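Local structure of hypothetical protein (Parabacteroides merdae, 4OO3) at residues A[321-333]-A[341-355]. The protein is of unknown function but is probably an NAD(P)-dependent oxidoreductase, built from a Rossmann-type nucleotide-binding domain and a C-terminal sheet domain. Sequence-based numbering, arbitrary orientation.
Sequences MKGSKADLVIRQG and ELFVEAVKGVDLAAY
Asp327, Val329 and Arg331 pair with Glu345, Phe343 and Glu341 as the hydrogen-bonded positions of an antiparallel hairpin, each giving and taking one backbone bond. Beyond them the ladder gains one more hydrogen bond, from Val347 N to Lys325 O (2.9 Å).

The buried face carries Ala326, Leu328 and Ile330 against Val344 and Leu342. Packing there is tight and wholly apolar between the strands: Ile330 CD1 meets Leu342 CD1 at 3.7 Å, and Leu328 CD2 runs alongside Val344 CG2 at 3.9 Å. At the end of this row Tyr355 brings its hydroxyl end down on Ala326, OH to CB 3.3 Å, while that hydroxyl is hydrogen-bonded to Val169 O.

The other face is mixed and more open, with charged chains laid over Val329 and Phe343. Arg331 rises from its strand and leans back toward Val329: CG is anti to the carbonyl carbon (chi1 -67°), and a bend at chi3 helps bring the guanidinium over Val329, past the Phe343 ring. NE sits above the rim of that ring, 3.8 Å from Phe343 CD1; the cation-pi pairing is long and weak at best. Val329 CG1 backs the centre of one guanidinium face, and at the guanidinium edge NH2 forms a salt bridge with Glu345 OE2, at 2.4 Å too short to be taken literally, the two planes only 27° apart. Glu345 reaches it with a chain extended beyond CG, laid against Val329 CG2. Without the carboxylate, as with an alanine in place of Glu345, the Arg331 guanidinium would probably lose its charged mate and be freer to swing off the ring, with Val329 CG2 less covered.

The hairpin lies within the large mixed sheet of the C-terminal domain: strand 316-322 flanks 326-332, strand 382-386 flanks 341-346, and helix 155-164 packs on the apolar face through Ile330 and Leu342.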
loop_
_atom_site.group_PDB
_atom_site.type_symbol
_atom_site.label_atom_id
_atom_site.label_comp_id
_atom_site.label_asym_id
_atom_site.label_seq_id
_atom_site.Cartn_x
_atom_site.Cartn_y
_atom_site.Cartn_z
HETATM N N MSE A 321 0.559 19.166 0.295
HETATM C CA MSE A 321 0.165 19.362 -1.100
HETATM C C MSE A 321 -0.203 20.815 -1.217
HETATM O O MSE A 321 -1.076 21.311 -0.506
HETATM C CB MSE A 321 -0.886 18.373 -1.606
HETATM C CG MSE A 321 -2.131 18.195 -0.757
HETATM SE SE MSE A 321 -3.249 16.789 -1.593
HETATM C CE MSE A 321 -3.831 17.774 -3.189
ATOM N N LYS A 322 0.496 21.507 -2.112
ATOM C CA LYS A 322 0.470 22.959 -2.163
ATOM C C LYS A 322 -0.476 23.441 -3.243
ATOM O O LYS A 322 -0.300 23.126 -4.414
ATOM C CB LYS A 322 1.885 23.503 -2.396
ATOM C CG LYS A 322 2.849 23.131 -1.278
ATOM C CD LYS A 322 4.029 24.081 -1.181
ATOM C CE LYS A 322 4.933 23.944 -2.388
ATOM N NZ LYS A 322 6.346 24.316 -2.094
ATOM N N GLY A 323 -1.501 24.179 -2.825
ATOM C CA GLY A 323 -2.451 24.798 -3.747
ATOM C C GLY A 323 -2.211 26.291 -3.785
ATOM O O GLY A 323 -1.569 26.837 -2.888
ATOM N N SER A 324 -2.726 26.953 -4.817
ATOM C CA SER A 324 -2.534 28.399 -4.987
ATOM C C SER A 324 -3.122 29.226 -3.831
ATOM O O SER A 324 -2.665 30.340 -3.570
ATOM C CB SER A 324 -3.097 28.871 -6.334
ATOM O OG SER A 324 -4.498 28.677 -6.402
ATOM N N LYS A 325 -4.120 28.679 -3.135
ATOM C CA LYS A 325 -4.697 29.344 -1.960
ATOM C C LYS A 325 -4.178 28.800 -0.637
ATOM O O LYS A 325 -4.035 29.551 0.329
ATOM C CB LYS A 325 -6.217 29.229 -1.965
ATOM C CG LYS A 325 -6.904 30.017 -3.064
ATOM C CD LYS A 325 -8.403 30.058 -2.818
ATOM C CE LYS A 325 -9.171 30.485 -4.054
ATOM N NZ LYS A 325 -8.894 31.902 -4.401
ATOM N N ALA A 326 -3.906 27.500 -0.579
ATOM C CA ALA A 326 -3.564 26.872 0.691
ATOM C C ALA A 326 -2.773 25.587 0.543
ATOM O O ALA A 326 -2.911 24.875 -0.452
ATOM C CB ALA A 326 -4.836 26.598 1.484
ATOM N N ASP A 327 -1.948 25.317 1.556
ATOM C CA ASP A 327 -1.292 24.027 1.746
ATOM C C ASP A 327 -2.174 23.130 2.614
ATOM O O ASP A 327 -2.650 23.553 3.672
ATOM C CB ASP A 327 0.061 24.197 2.449
ATOM C CG ASP A 327 1.057 25.006 1.637
ATOM O OD1 ASP A 327 0.902 25.101 0.405
ATOM O OD2 ASP A 327 2.007 25.553 2.241
ATOM N N LEU A 328 -2.389 21.899 2.160
ATOM C CA LEU A 328 -3.029 20.865 2.978
ATOM C C LEU A 328 -1.933 19.985 3.570
ATOM O O LEU A 328 -1.127 19.418 2.838
ATOM C CB LEU A 328 -3.982 20.019 2.139
ATOM C CG LEU A 328 -5.067 20.794 1.406
ATOM C CD1 LEU A 328 -5.845 19.852 0.499
ATOM C CD2 LEU A 328 -5.986 21.494 2.393
ATOM N N VAL A 329 -1.919 19.866 4.892
ATOM C CA VAL A 329 -0.774 19.308 5.609
ATOM C C VAL A 329 -1.221 18.198 6.547
ATOM O O VAL A 329 -2.146 18.385 7.335
ATOM C CB VAL A 329 -0.056 20.410 6.432
ATOM C CG1 VAL A 329 1.056 19.825 7.307
ATOM C CG2 VAL A 329 0.497 21.482 5.506
ATOM N N ILE A 330 -0.559 17.048 6.450
ATOM C CA ILE A 330 -0.722 15.973 7.415
ATOM C C ILE A 330 0.474 16.000 8.350
ATOM O O ILE A 330 1.615 16.066 7.896
ATOM C CB ILE A 330 -0.738 14.582 6.765
ATOM C CG1 ILE A 330 -1.833 14.473 5.701
ATOM C CG2 ILE A 330 -0.922 13.507 7.826
ATOM C CD1 ILE A 330 -3.234 14.501 6.255
ATOM N N ARG A 331 0.200 15.958 9.650
ATOM C CA ARG A 331 1.224 15.702 10.650
ATOM C C ARG A 331 0.860 14.439 11.401
ATOM O O ARG A 331 -0.306 14.221 11.753
ATOM C CB ARG A 331 1.345 16.864 11.620
ATOM C CG ARG A 331 1.874 18.139 10.986
ATOM C CD ARG A 331 1.764 19.306 11.950
ATOM N NE ARG A 331 1.377 20.525 11.252
ATOM C CZ ARG A 331 2.199 21.281 10.533
ATOM N NH1 ARG A 331 3.480 20.960 10.405
ATOM N NH2 ARG A 331 1.733 22.367 9.936
ATOM N N GLN A 332 1.866 13.597 11.616
ATOM C CA GLN A 332 1.715 12.367 12.377
ATOM C C GLN A 332 3.024 12.099 13.114
ATOM O O GLN A 332 3.874 11.338 12.658
ATOM C CB GLN A 332 1.354 11.212 11.453
ATOM C CG GLN A 332 1.104 9.908 12.182
ATOM C CD GLN A 332 1.060 8.735 11.239
ATOM O OE1 GLN A 332 0.189 8.657 10.375
ATOM N NE2 GLN A 332 2.006 7.814 11.395
ATOM N N GLY A 333 3.179 12.768 14.249
ATOM C CA GLY A 333 4.374 12.656 15.069
ATOM C C GLY A 333 3.990 12.545 16.523
ATOM O O GLY A 333 2.832 12.258 16.839
ATOM N N GLU A 341 -3.166 13.824 11.585
ATOM C CA GLU A 341 -4.056 14.968 11.700
ATOM C C GLU A 341 -3.854 15.850 10.484
ATOM O O GLU A 341 -2.724 16.031 10.026
ATOM C CB GLU A 341 -3.767 15.782 12.970
ATOM C CG GLU A 341 -3.964 15.039 14.288
ATOM C CD GLU A 341 -5.394 14.575 14.538
ATOM O OE1 GLU A 341 -6.325 15.065 13.862
ATOM O OE2 GLU A 341 -5.590 13.709 15.419
ATOM N N LEU A 342 -4.955 16.402 9.977
ATOM C CA LEU A 342 -4.959 17.208 8.758
ATOM C C LEU A 342 -5.083 18.694 9.095
ATOM O O LEU A 342 -5.852 19.071 9.980
ATOM C CB LEU A 342 -6.122 16.766 7.858
ATOM C CG LEU A 342 -6.389 17.513 6.544
ATOM C CD1 LEU A 342 -5.185 17.523 5.610
ATOM C CD2 LEU A 342 -7.595 16.883 5.858
ATOM N N PHE A 343 -4.315 19.527 8.389
ATOM C CA PHE A 343 -4.362 20.979 8.559
ATOM C C PHE A 343 -4.533 21.715 7.227
ATOM O O PHE A 343 -4.037 21.272 6.194
ATOM C CB PHE A 343 -3.086 21.472 9.253
ATOM C CG PHE A 343 -2.898 20.926 10.641
ATOM C CD1 PHE A 343 -2.343 19.673 10.838
ATOM C CD2 PHE A 343 -3.274 21.669 11.753
ATOM C CE1 PHE A 343 -2.176 19.164 12.112
ATOM C CE2 PHE A 343 -3.103 21.168 13.035
ATOM C CZ PHE A 343 -2.551 19.914 13.215
ATOM N N VAL A 344 -5.243 22.841 7.274
ATOM C CA VAL A 344 -5.361 23.771 6.155
ATOM C C VAL A 344 -4.566 25.025 6.496
ATOM O O VAL A 344 -4.837 25.679 7.500
ATOM C CB VAL A 344 -6.830 24.186 5.917
ATOM C CG1 VAL A 344 -6.926 25.238 4.812
ATOM C CG2 VAL A 344 -7.684 22.968 5.593
ATOM N N GLU A 345 -3.588 25.358 5.661
ATOM C CA GLU A 345 -2.708 26.491 5.917
ATOM C C GLU A 345 -2.764 27.452 4.744
ATOM O O GLU A 345 -2.346 27.112 3.640
ATOM C CB GLU A 345 -1.276 26.003 6.141
ATOM C CG GLU A 345 -1.192 24.804 7.072
ATOM C CD GLU A 345 0.199 24.571 7.643
ATOM O OE1 GLU A 345 1.181 25.124 7.100
ATOM O OE2 GLU A 345 0.305 23.832 8.639
ATOM N N ALA A 346 -3.295 28.647 4.971
ATOM C CA ALA A 346 -3.405 29.621 3.897
ATOM C C ALA A 346 -2.019 30.049 3.456
ATOM O O ALA A 346 -1.086 30.088 4.263
ATOM C CB ALA A 346 -4.215 30.825 4.340
ATOM N N VAL A 347 -1.891 30.345 2.166
ATOM C CA VAL A 347 -0.653 30.867 1.604
ATOM C C VAL A 347 -0.492 32.308 2.086
ATOM O O VAL A 347 -1.482 33.020 2.250
ATOM C CB VAL A 347 -0.673 30.781 0.059
ATOM C CG1 VAL A 347 0.455 31.588 -0.571
ATOM C CG2 VAL A 347 -0.594 29.322 -0.380
ATOM N N LYS A 348 0.750 32.718 2.347
ATOM C CA LYS A 348 1.039 34.092 2.778
ATOM C C LYS A 348 0.618 35.120 1.722
ATOM O O LYS A 348 0.719 34.862 0.521
ATOM C CB LYS A 348 2.525 34.260 3.112
ATOM C CG LYS A 348 3.471 33.866 1.989
ATOM C CD LYS A 348 4.913 34.157 2.346
ATOM C CE LYS A 348 5.847 33.557 1.314
ATOM N NZ LYS A 348 7.263 33.862 1.641
ATOM N N GLY A 349 0.128 36.272 2.183
ATOM C CA GLY A 349 -0.300 37.361 1.299
ATOM C C GLY A 349 -1.799 37.448 1.049
ATOM O O GLY A 349 -2.300 38.505 0.663
ATOM N N VAL A 350 -2.516 36.347 1.277
ATOM C CA VAL A 350 -3.947 36.267 0.956
ATOM C C VAL A 350 -4.809 37.089 1.907
ATOM O O VAL A 350 -4.400 37.387 3.031
ATOM C CB VAL A 350 -4.482 34.812 0.981
ATOM C CG1 VAL A 350 -3.708 33.923 0.009
ATOM C CG2 VAL A 350 -4.471 34.241 2.398
ATOM N N ASP A 351 -6.008 37.438 1.443
ATOM C CA ASP A 351 -7.007 38.103 2.276
ATOM C C ASP A 351 -7.595 37.080 3.254
ATOM O O ASP A 351 -8.484 36.302 2.900
ATOM C CB ASP A 351 -8.101 38.718 1.398
ATOM C CG ASP A 351 -9.083 39.560 2.185
ATOM O OD1 ASP A 351 -8.827 39.829 3.378
ATOM O OD2 ASP A 351 -10.112 39.957 1.601
ATOM N N LEU A 352 -7.085 37.098 4.485
ATOM C CA LEU A 352 -7.340 36.037 5.464
ATOM C C LEU A 352 -8.765 36.091 6.033
ATOM O O LEU A 352 -9.321 35.065 6.437
ATOM C CB LEU A 352 -6.305 36.116 6.596
ATOM C CG LEU A 352 -5.758 34.810 7.169
ATOM C CD1 LEU A 352 -4.956 34.042 6.127
ATOM C CD2 LEU A 352 -4.900 35.105 8.392
ATOM N N ALA A 353 -9.345 37.290 6.060
ATOM C CA ALA A 353 -10.727 37.488 6.497
ATOM C C ALA A 353 -11.714 36.861 5.506
ATOM O O ALA A 353 -12.609 36.106 5.895
ATOM C CB ALA A 353 -11.016 38.974 6.665
ATOM N N ALA A 354 -11.532 37.177 4.227
ATOM C CA ALA A 354 -12.389 36.664 3.161
ATOM C C ALA A 354 -12.176 35.163 2.923
ATOM O O ALA A 354 -13.111 34.441 2.557
ATOM C CB ALA A 354 -12.140 37.443 1.876
ATOM N N TYR A 355 -10.946 34.698 3.117
ATOM C CA TYR A 355 -10.644 33.276 2.986
ATOM C C TYR A 355 -11.406 32.466 4.042
ATOM O O TYR A 355 -11.952 31.413 3.739
ATOM C CB TYR A 355 -9.131 33.019 3.083
ATOM C CG TYR A 355 -8.770 31.560 2.911
ATOM C CD1 TYR A 355 -8.973 30.918 1.694
ATOM C CD2 TYR A 355 -8.250 30.819 3.966
ATOM C CE1 TYR A 355 -8.665 29.584 1.528
ATOM C CE2 TYR A 355 -7.937 29.481 3.810
ATOM C CZ TYR A 355 -8.150 28.868 2.590
ATOM O OH TYR A 355 -7.849 27.541 2.424
#